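Local coordinates for protein tannase (Fusobacterium nucleatum subsp. nucleatum ATCC 25586, PDB 6YQ4) that probably hydrolyses the galloyl esters of gallotannins, detoxifying these plant polyphenols for the bacterium, and binds a magnesium ion, at residues I73-T78 and V110-G115; E220-G225 and D446-I451. All blocks are in the same frame, centred on the assembly; numbering follows the deposited sequence.

Interaction 1: I73-T78 and V110-G115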
ATOM      1  N   ILE A  73      15.838   6.163   9.266  1.00 35.92           N
ATOM      2  CA  ILE A  73      14.869   5.499  10.128  1.00 26.39           C
ATOM      3  C   ILE A  73      13.943   4.707   9.221  1.00 33.42           C
ATOM      4  O   ILE A  73      13.244   5.284   8.373  1.00 29.81           O
ATOM      5  CB  ILE A  73      14.108   6.505  11.014  1.00 26.62           C
ATOM      6  CG1 ILE A  73      15.085   7.209  11.962  1.00 28.22           C
ATOM      7  CG2 ILE A  73      13.007   5.815  11.841  1.00 27.36           C
ATOM      8  CD1 ILE A  73      14.427   8.158  12.937  1.00 28.74           C
ATOM      9  N   PHE A  74      13.968   3.378   9.375  1.00 31.74           N
ATOM     10  CA  PHE A  74      13.137   2.475   8.593  1.00 28.85           C
ATOM     11  C   PHE A  74      11.800   2.306   9.309  1.00 32.02           C
ATOM     12  O   PHE A  74      11.762   1.877  10.470  1.00 34.28           O
ATOM     13  CB  PHE A  74      13.843   1.132   8.401  1.00 30.39           C
ATOM     14  CG  PHE A  74      13.079   0.153   7.533  1.00 32.66           C
ATOM     15  CD1 PHE A  74      12.902   0.402   6.171  1.00 28.09           C
ATOM     16  CD2 PHE A  74      12.552  -1.017   8.073  1.00 27.91           C
ATOM     17  CE1 PHE A  74      12.204  -0.495   5.362  1.00 28.15           C
ATOM     18  CE2 PHE A  74      11.843  -1.925   7.270  1.00 36.54           C
ATOM     19  CZ  PHE A  74      11.661  -1.654   5.900  1.00 29.33           C
ATOM     20  N   PHE A  75      10.712   2.613   8.602  1.00 35.96           N
ATOM     21  CA  PHE A  75       9.369   2.768   9.167  1.00 32.78           C
ATOM     22  C   PHE A  75       8.374   1.776   8.542  1.00 25.92           C
ATOM     23  O   PHE A  75       7.492   2.176   7.771  1.00 19.88           O
ATOM     24  CB  PHE A  75       8.939   4.223   8.950  1.00 25.96           C
ATOM     25  CG  PHE A  75       7.729   4.645   9.732  1.00 26.79           C
ATOM     26  CD1 PHE A  75       7.825   4.937  11.092  1.00 34.96           C
ATOM     27  CD2 PHE A  75       6.493   4.786   9.110  1.00 28.12           C
ATOM     28  CE1 PHE A  75       6.695   5.318  11.833  1.00 30.88           C
ATOM     29  CE2 PHE A  75       5.364   5.188   9.840  1.00 31.30           C
ATOM     30  CZ  PHE A  75       5.469   5.450  11.199  1.00 32.57           C
ATOM     31  N   PRO A  76       8.471   0.480   8.869  1.00 25.20           N
ATOM     32  CA  PRO A  76       7.490  -0.497   8.342  1.00 26.22           C
ATOM     33  C   PRO A  76       6.183  -0.566   9.132  1.00 30.87           C
ATOM     34  O   PRO A  76       6.180  -0.601  10.363  1.00 36.10           O
ATOM     35  CB  PRO A  76       8.235  -1.837   8.449  1.00 20.21           C
ATOM     36  CG  PRO A  76       9.127  -1.654   9.673  1.00 21.20           C
ATOM     37  CD  PRO A  76       9.508  -0.172   9.703  1.00 27.54           C
ATOM     38  N   ASN A  77       5.062  -0.621   8.408  1.00 30.00           N
ATOM     39  CA  ASN A  77       3.763  -0.942   8.998  1.00 35.74           C
ATOM     40  C   ASN A  77       3.320  -2.330   8.544  1.00 27.67           C
ATOM     41  O   ASN A  77       3.802  -2.852   7.540  1.00 27.81           O
ATOM     42  CB  ASN A  77       2.700   0.133   8.665  1.00 28.30           C
ATOM     43  CG  ASN A  77       2.040  -0.056   7.298  1.00 29.00           C
ATOM     44  OD1 ASN A  77       1.247  -0.976   7.118  1.00 27.64           O
ATOM     45  ND2 ASN A  77       2.325   0.863   6.337  1.00 18.66           N
ATOM     46  N   THR A  78       2.409  -2.941   9.312  1.00 23.17           N
ATOM     47  CA  THR A  78       2.028  -4.335   9.094  1.00 22.66           C
ATOM     48  C   THR A  78       0.595  -4.497   8.604  1.00 23.59           C
ATOM     49  O   THR A  78       0.073  -5.624   8.602  1.00 27.49           O
ATOM     50  CB  THR A  78       2.235  -5.170  10.373  1.00 29.88           C
ATOM     51  OG1 THR A  78       1.268  -4.818  11.374  1.00 27.62           O
ATOM     52  CG2 THR A  78       3.653  -4.971  10.935  1.00 28.00           C
ATOM     53  N   VAL A 110      18.061   2.673  12.051  1.00 34.64           N
ATOM     54  CA  VAL A 110      17.151   2.635  13.186  1.00 31.73           C
ATOM     55  C   VAL A 110      15.784   2.174  12.688  1.00 33.40           C
ATOM     56  O   VAL A 110      15.334   2.545  11.598  1.00 35.62           O
ATOM     57  CB  VAL A 110      17.082   4.006  13.880  1.00 34.43           C
ATOM     58  CG1 VAL A 110      15.842   4.095  14.768  1.00 36.59           C
ATOM     59  CG2 VAL A 110      18.325   4.245  14.708  1.00 31.84           C
ATOM     60  N   VAL A 111      15.124   1.327  13.465  1.00 37.97           N
ATOM     61  CA  VAL A 111      13.833   0.777  13.081  1.00 32.43           C
ATOM     62  C   VAL A 111      12.786   1.293  14.049  1.00 28.68           C
ATOM     63  O   VAL A 111      12.896   1.081  15.263  1.00 27.39           O
ATOM     64  CB  VAL A 111      13.854  -0.753  13.065  1.00 31.86           C
ATOM     65  CG1 VAL A 111      12.439  -1.288  12.812  1.00 25.30           C
ATOM     66  CG2 VAL A 111      14.823  -1.236  12.005  1.00 30.17           C
ATOM     67  N   ALA A 112      11.790   1.994  13.515  1.00 25.22           N
ATOM     68  CA  ALA A 112      10.597   2.387  14.254  1.00 27.97           C
ATOM     69  C   ALA A 112       9.430   1.767  13.508  1.00 28.89           C
ATOM     70  O   ALA A 112       9.203   2.087  12.337  1.00 30.61           O
ATOM     71  CB  ALA A 112      10.461   3.903  14.358  1.00 30.88           C
ATOM     72  N   ALA A 113       8.724   0.855  14.169  1.00 25.00           N
ATOM     73  CA  ALA A 113       7.680   0.041  13.539  1.00 29.66           C
ATOM     74  C   ALA A 113       6.356   0.265  14.265  1.00 33.75           C
ATOM     75  O   ALA A 113       6.117  -0.333  15.334  1.00 26.06           O
ATOM     76  CB  ALA A 113       8.066  -1.444  13.569  1.00 31.70           C
ATOM     77  N   PRO A 114       5.468   1.101  13.737  1.00 25.98           N
ATOM     78  CA  PRO A 114       4.228   1.402  14.453  1.00 22.74           C
ATOM     79  C   PRO A 114       3.140   0.384  14.169  1.00 30.87           C
ATOM     80  O   PRO A 114       3.002  -0.117  13.045  1.00 23.71           O
ATOM     81  CB  PRO A 114       3.828   2.754  13.874  1.00 22.49           C
ATOM     82  CG  PRO A 114       4.202   2.588  12.444  1.00 23.26           C
ATOM     83  CD  PRO A 114       5.506   1.795  12.440  1.00 29.71           C
ATOM     84  N   GLY A 115       2.345   0.090  15.213  1.00 25.50           N
ATOM     85  CA  GLY A 115       1.028  -0.447  14.984  1.00 22.65           C
ATOM     86  C   GLY A 115       0.054   0.659  14.607  1.00 24.82           C
ATOM     87  O   GLY A 115       0.358   1.848  14.727  1.00 25.56           O
TER
HETATM   88  O   HOH W   1       5.152  -2.024  12.439  1.00 30.32           O
HETATM   89  O   HOH W   2       1.411  -1.560  11.258  1.00 27.74           O

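Interaction 2: E220-G225 and D446-I451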
ATOM      1  N   GLU A 220     -12.196  -3.428 -14.425  1.00 22.42           N
ATOM      2  CA  GLU A 220     -13.004  -3.925 -15.523  1.00 23.59           C
ATOM      3  C   GLU A 220     -12.467  -3.492 -16.880  1.00 34.10           C
ATOM      4  O   GLU A 220     -12.600  -4.229 -17.857  1.00 36.55           O
ATOM      5  CB  GLU A 220     -14.445  -3.456 -15.322  1.00 26.28           C
ATOM      6  CG  GLU A 220     -15.076  -4.079 -14.072  1.00 24.77           C
ATOM      7  CD  GLU A 220     -14.796  -5.576 -13.984  1.00 30.31           C
ATOM      8  OE1 GLU A 220     -14.481  -6.060 -12.881  1.00 27.48           O
ATOM      9  OE2 GLU A 220     -14.894  -6.278 -15.023  1.00 39.23           O
ATOM     10  N   TRP A 221     -11.879  -2.301 -16.970  1.00 36.49           N
ATOM     11  CA  TRP A 221     -11.118  -1.953 -18.161  1.00 35.65           C
ATOM     12  C   TRP A 221     -10.072  -3.023 -18.475  1.00 31.76           C
ATOM     13  O   TRP A 221     -10.030  -3.561 -19.586  1.00 31.32           O
ATOM     14  CB  TRP A 221     -10.470  -0.583 -17.975  1.00 38.61           C
ATOM     15  CG  TRP A 221      -9.589  -0.239 -19.109  1.00 30.73           C
ATOM     16  CD1 TRP A 221      -9.971   0.117 -20.363  1.00 31.27           C
ATOM     17  CD2 TRP A 221      -8.166  -0.254 -19.104  1.00 28.10           C
ATOM     18  NE1 TRP A 221      -8.865   0.331 -21.153  1.00 25.38           N
ATOM     19  CE2 TRP A 221      -7.743   0.103 -20.403  1.00 24.43           C
ATOM     20  CE3 TRP A 221      -7.205  -0.567 -18.141  1.00 22.53           C
ATOM     21  CZ2 TRP A 221      -6.401   0.188 -20.749  1.00 24.44           C
ATOM     22  CZ3 TRP A 221      -5.871  -0.478 -18.493  1.00 32.73           C
ATOM     23  CH2 TRP A 221      -5.481  -0.102 -19.783  1.00 30.24           C
ATOM     24  N   MET A 222      -9.255  -3.382 -17.487  1.00 23.00           N
ATOM     25  CA  MET A 222      -8.294  -4.466 -17.679  1.00 25.98           C
ATOM     26  C   MET A 222      -8.970  -5.818 -17.955  1.00 32.27           C
ATOM     27  O   MET A 222      -8.613  -6.514 -18.912  1.00 39.75           O
ATOM     28  CB  MET A 222      -7.388  -4.561 -16.462  1.00 28.73           C
ATOM     29  CG  MET A 222      -6.057  -5.209 -16.771  1.00 39.84           C
ATOM     30  SD  MET A 222      -4.678  -4.508 -15.865  1.00 41.10           S
ATOM     31  CE  MET A 222      -4.858  -2.831 -16.378  1.00 49.62           C
ATOM     32  N   TYR A 223      -9.943  -6.224 -17.137  1.00 32.61           N
ATOM     33  CA  TYR A 223     -10.336  -7.630 -17.103  1.00 24.41           C
ATOM     34  C   TYR A 223     -11.729  -7.916 -17.671  1.00 32.62           C
ATOM     35  O   TYR A 223     -12.256  -9.018 -17.476  1.00 37.53           O
ATOM     36  CB  TYR A 223     -10.208  -8.154 -15.671  1.00 23.62           C
ATOM     37  CG  TYR A 223      -8.778  -8.238 -15.239  1.00 24.07           C
ATOM     38  CD1 TYR A 223      -8.271  -7.367 -14.286  1.00 21.76           C
ATOM     39  CD2 TYR A 223      -7.907  -9.157 -15.824  1.00 28.07           C
ATOM     40  CE1 TYR A 223      -6.939  -7.410 -13.913  1.00 22.18           C
ATOM     41  CE2 TYR A 223      -6.546  -9.190 -15.458  1.00 30.02           C
ATOM     42  CZ  TYR A 223      -6.085  -8.316 -14.502  1.00 21.72           C
ATOM     43  OH  TYR A 223      -4.770  -8.342 -14.112  1.00 30.95           O
ATOM     44  N   ASN A 224     -12.339  -6.965 -18.370  1.00 32.98           N
ATOM     45  CA  ASN A 224     -13.584  -7.246 -19.068  1.00 37.91           C
ATOM     46  C   ASN A 224     -13.391  -8.389 -20.060  1.00 41.02           C
ATOM     47  O   ASN A 224     -12.399  -8.441 -20.794  1.00 40.44           O
ATOM     48  CB  ASN A 224     -14.061  -5.994 -19.803  1.00 41.96           C
ATOM     49  CG  ASN A 224     -15.415  -6.168 -20.427  1.00 37.99           C
ATOM     50  OD1 ASN A 224     -15.549  -6.163 -21.647  1.00 44.05           O
ATOM     51  ND2 ASN A 224     -16.435  -6.308 -19.594  1.00 29.29           N
ATOM     52  N   GLY A 225     -14.345  -9.311 -20.073  1.00 42.42           N
ATOM     53  CA  GLY A 225     -14.300 -10.460 -20.947  1.00 37.45           C
ATOM     54  C   GLY A 225     -13.723 -11.708 -20.318  1.00 38.53           C
ATOM     55  O   GLY A 225     -13.929 -12.800 -20.851  1.00 42.54           O
ATOM     56  N   ASP A 446      -4.961  -8.663  -7.548  1.00 21.01           N
ATOM     57  CA  ASP A 446      -5.737  -8.110  -6.444  1.00 24.66           C
ATOM     58  C   ASP A 446      -6.214  -6.712  -6.762  1.00 29.56           C
ATOM     59  O   ASP A 446      -7.246  -6.276  -6.238  1.00 35.10           O
ATOM     60  CB  ASP A 446      -4.925  -8.116  -5.155  1.00 23.44           C
ATOM     61  CG  ASP A 446      -4.929  -9.497  -4.473  1.00 30.56           C
ATOM     62  OD1 ASP A 446      -4.436 -10.488  -5.071  1.00 25.64           O
ATOM     63  OD2 ASP A 446      -5.430  -9.586  -3.338  1.00 34.24           O
ATOM     64  N   THR A 447      -5.472  -6.001  -7.608  1.00 28.09           N
ATOM     65  CA  THR A 447      -5.917  -4.741  -8.173  1.00 28.29           C
ATOM     66  C   THR A 447      -5.357  -4.638  -9.582  1.00 28.35           C
ATOM     67  O   THR A 447      -4.452  -5.379  -9.969  1.00 24.31           O
ATOM     68  CB  THR A 447      -5.492  -3.530  -7.332  1.00 30.58           C
ATOM     69  OG1 THR A 447      -6.138  -2.362  -7.840  1.00 28.76           O
ATOM     70  CG2 THR A 447      -3.986  -3.320  -7.366  1.00 32.53           C
ATOM     71  N   SER A 448      -5.942  -3.742 -10.356  1.00 27.95           N
ATOM     72  CA  SER A 448      -5.474  -3.485 -11.705  1.00 32.44           C
ATOM     73  C   SER A 448      -4.063  -2.896 -11.692  1.00 32.53           C
ATOM     74  O   SER A 448      -3.762  -2.005 -10.902  1.00 32.88           O
ATOM     75  CB  SER A 448      -6.437  -2.519 -12.381  1.00 41.58           C
ATOM     76  OG  SER A 448      -6.179  -2.446 -13.758  1.00 54.54           O
ATOM     77  N   LEU A 449      -3.189  -3.395 -12.576  1.00 24.25           N
ATOM     78  CA  LEU A 449      -1.885  -2.747 -12.754  1.00 27.00           C
ATOM     79  C   LEU A 449      -2.028  -1.280 -13.179  1.00 27.14           C
ATOM     80  O   LEU A 449      -1.099  -0.485 -12.994  1.00 20.58           O
ATOM     81  CB  LEU A 449      -1.058  -3.512 -13.792  1.00 24.18           C
ATOM     82  CG  LEU A 449       0.322  -2.971 -14.173  1.00 25.20           C
ATOM     83  CD1 LEU A 449       1.300  -3.129 -13.018  1.00 25.59           C
ATOM     84  CD2 LEU A 449       0.846  -3.681 -15.392  1.00 21.56           C
ATOM     85  N   ALA A 450      -3.188  -0.910 -13.720  1.00 29.96           N
ATOM     86  CA  ALA A 450      -3.450   0.470 -14.096  1.00 24.51           C
ATOM     87  C   ALA A 450      -3.361   1.413 -12.905  1.00 26.47           C
ATOM     88  O   ALA A 450      -3.026   2.590 -13.078  1.00 31.77           O
ATOM     89  CB  ALA A 450      -4.831   0.562 -14.754  1.00 21.53           C
ATOM     90  N   ILE A 451      -3.641   0.922 -11.698  1.00 26.55           N
ATOM     91  CA  ILE A 451      -3.798   1.770 -10.516  1.00 18.18           C
ATOM     92  C   ILE A 451      -2.428   2.174  -9.977  1.00 24.09           C
ATOM     93  O   ILE A 451      -2.186   3.377  -9.790  1.00 20.99           O
ATOM     94  CB  ILE A 451      -4.647   1.085  -9.423  1.00 23.47           C
ATOM     95  CG1 ILE A 451      -6.122   1.026  -9.817  1.00 20.14           C
ATOM     96  CG2 ILE A 451      -4.512   1.854  -8.092  1.00 21.72           C
ATOM     97  CD1 ILE A 451      -6.851   2.372  -9.587  1.00 29.84           C
TER
HETATM   98  O   HOH W   3      -3.370  -6.356 -12.736  1.00 30.20           O

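Interaction 1: I73-T78 and V110-G115
Pro114 lays its ring across Phe75, a proline bump set against a flat aromatic face. Pro114 CD sits over one face of the Phe75 ring, 4.0 Å from its centroid and offset toward the rim, a CH-pi contact, while Pro114 CG presses on Phe75 CZ at 3.4 Å. The two side chains cross at about a right angle. Phe75 keeps CG opposite the backbone N (chi1 -167°), which swings the ring forward along the strand to meet a residue two positions past its neighbour Ala112. On this same face of the sheet Ile73 CG2 packs over the small Ala112, 4.1 Å from its CB, and Leu139 and Ala142 of helix 134-148 cover Pro114. On the other face of the sheet, Pro76 CG packs against Ala113 CB at 4.0 Å, and Leu101 of helix 100-106 packs on Pro76 and Val111. The parallel ladder is short: Phe74 N donates to Val110 O at 2.7 Å, almost straight at 162°, and Ala112 N returns the bond to Phe74 O at 3.0 Å. Beyond it Pro76 and Pro114 have no N-H to give, and the strands drift apart. Water 1 bridges the two carbonyls, donating to Pro76 O and Pro114 O; water 2 donates to Pro114 O and accepts from Thr78 N. The pair supplies the two parallel strands of a beta-alpha-beta unit whose helix is 100-106, in the central mixed sheet of an alpha/beta-hydrolase fold.

Interaction 2: E220-G225 and D446-I451
Water 3 is gripped by three groups, bridging the C-terminal part of helix 212-223 to the lead-in of helix 450-461: it donates to Thr447 O, accepts from Leu449 N at 3.0 Å, and shares a hydrogen bond with Tyr223 OH at 2.8 Å, lying in the plane of the ring at its edge. The arrangement is a helix N-terminus packed against a neighbouring helix of the alpha/beta-hydrolase fold. Ser448 OG, swung opposite its backbone N (chi1 -168°), leads forward along the chain, where it accepts a weak capping bond from Ala450 N. Beside that hydroxyl runs Met222, whose chain bends at chi2 and chi3; it passes over one face of the Tyr223 ring with its CG and then runs on to the start of helix 450-461. Met222 SD lies 4.3 Å from Leu449 CB, and Met222 CE reaches Ala450 CB at 3.8 Å. The preceding residue, Trp221, meets the same Ala450 methyl, while its indole NE1 bonds to Gly295 O and its ring packs with Phe272 of helix 259-279. Leu303 of helix 298-316 covers both Trp221 and Met222. The closest indole atom is Trp221 CZ3, 4.0 Å from Ala450 CB.

In the fold
From the N terminus the chain runs through three antiparallel strands before strand 73-76 enters the main sheet. Interaction 1 closes first, a short loop of 31 residues holding helix 100-106, and sets strand 110-114 between strands 48-54 and 73-76. The chain then builds strands 160-163 and 202-206 and reaches helix 212-223, where interaction 2 opens. Its loop of 220 residues includes helices 259-279 and 298-316 and returns after strand 435-439 to the start of helix 450-461. The two loops follow in series, neither nested nor crossed. Their centres lie about 31 Å apart on opposite sides of the chain's centre, one contact within the sheet, the other joining helices.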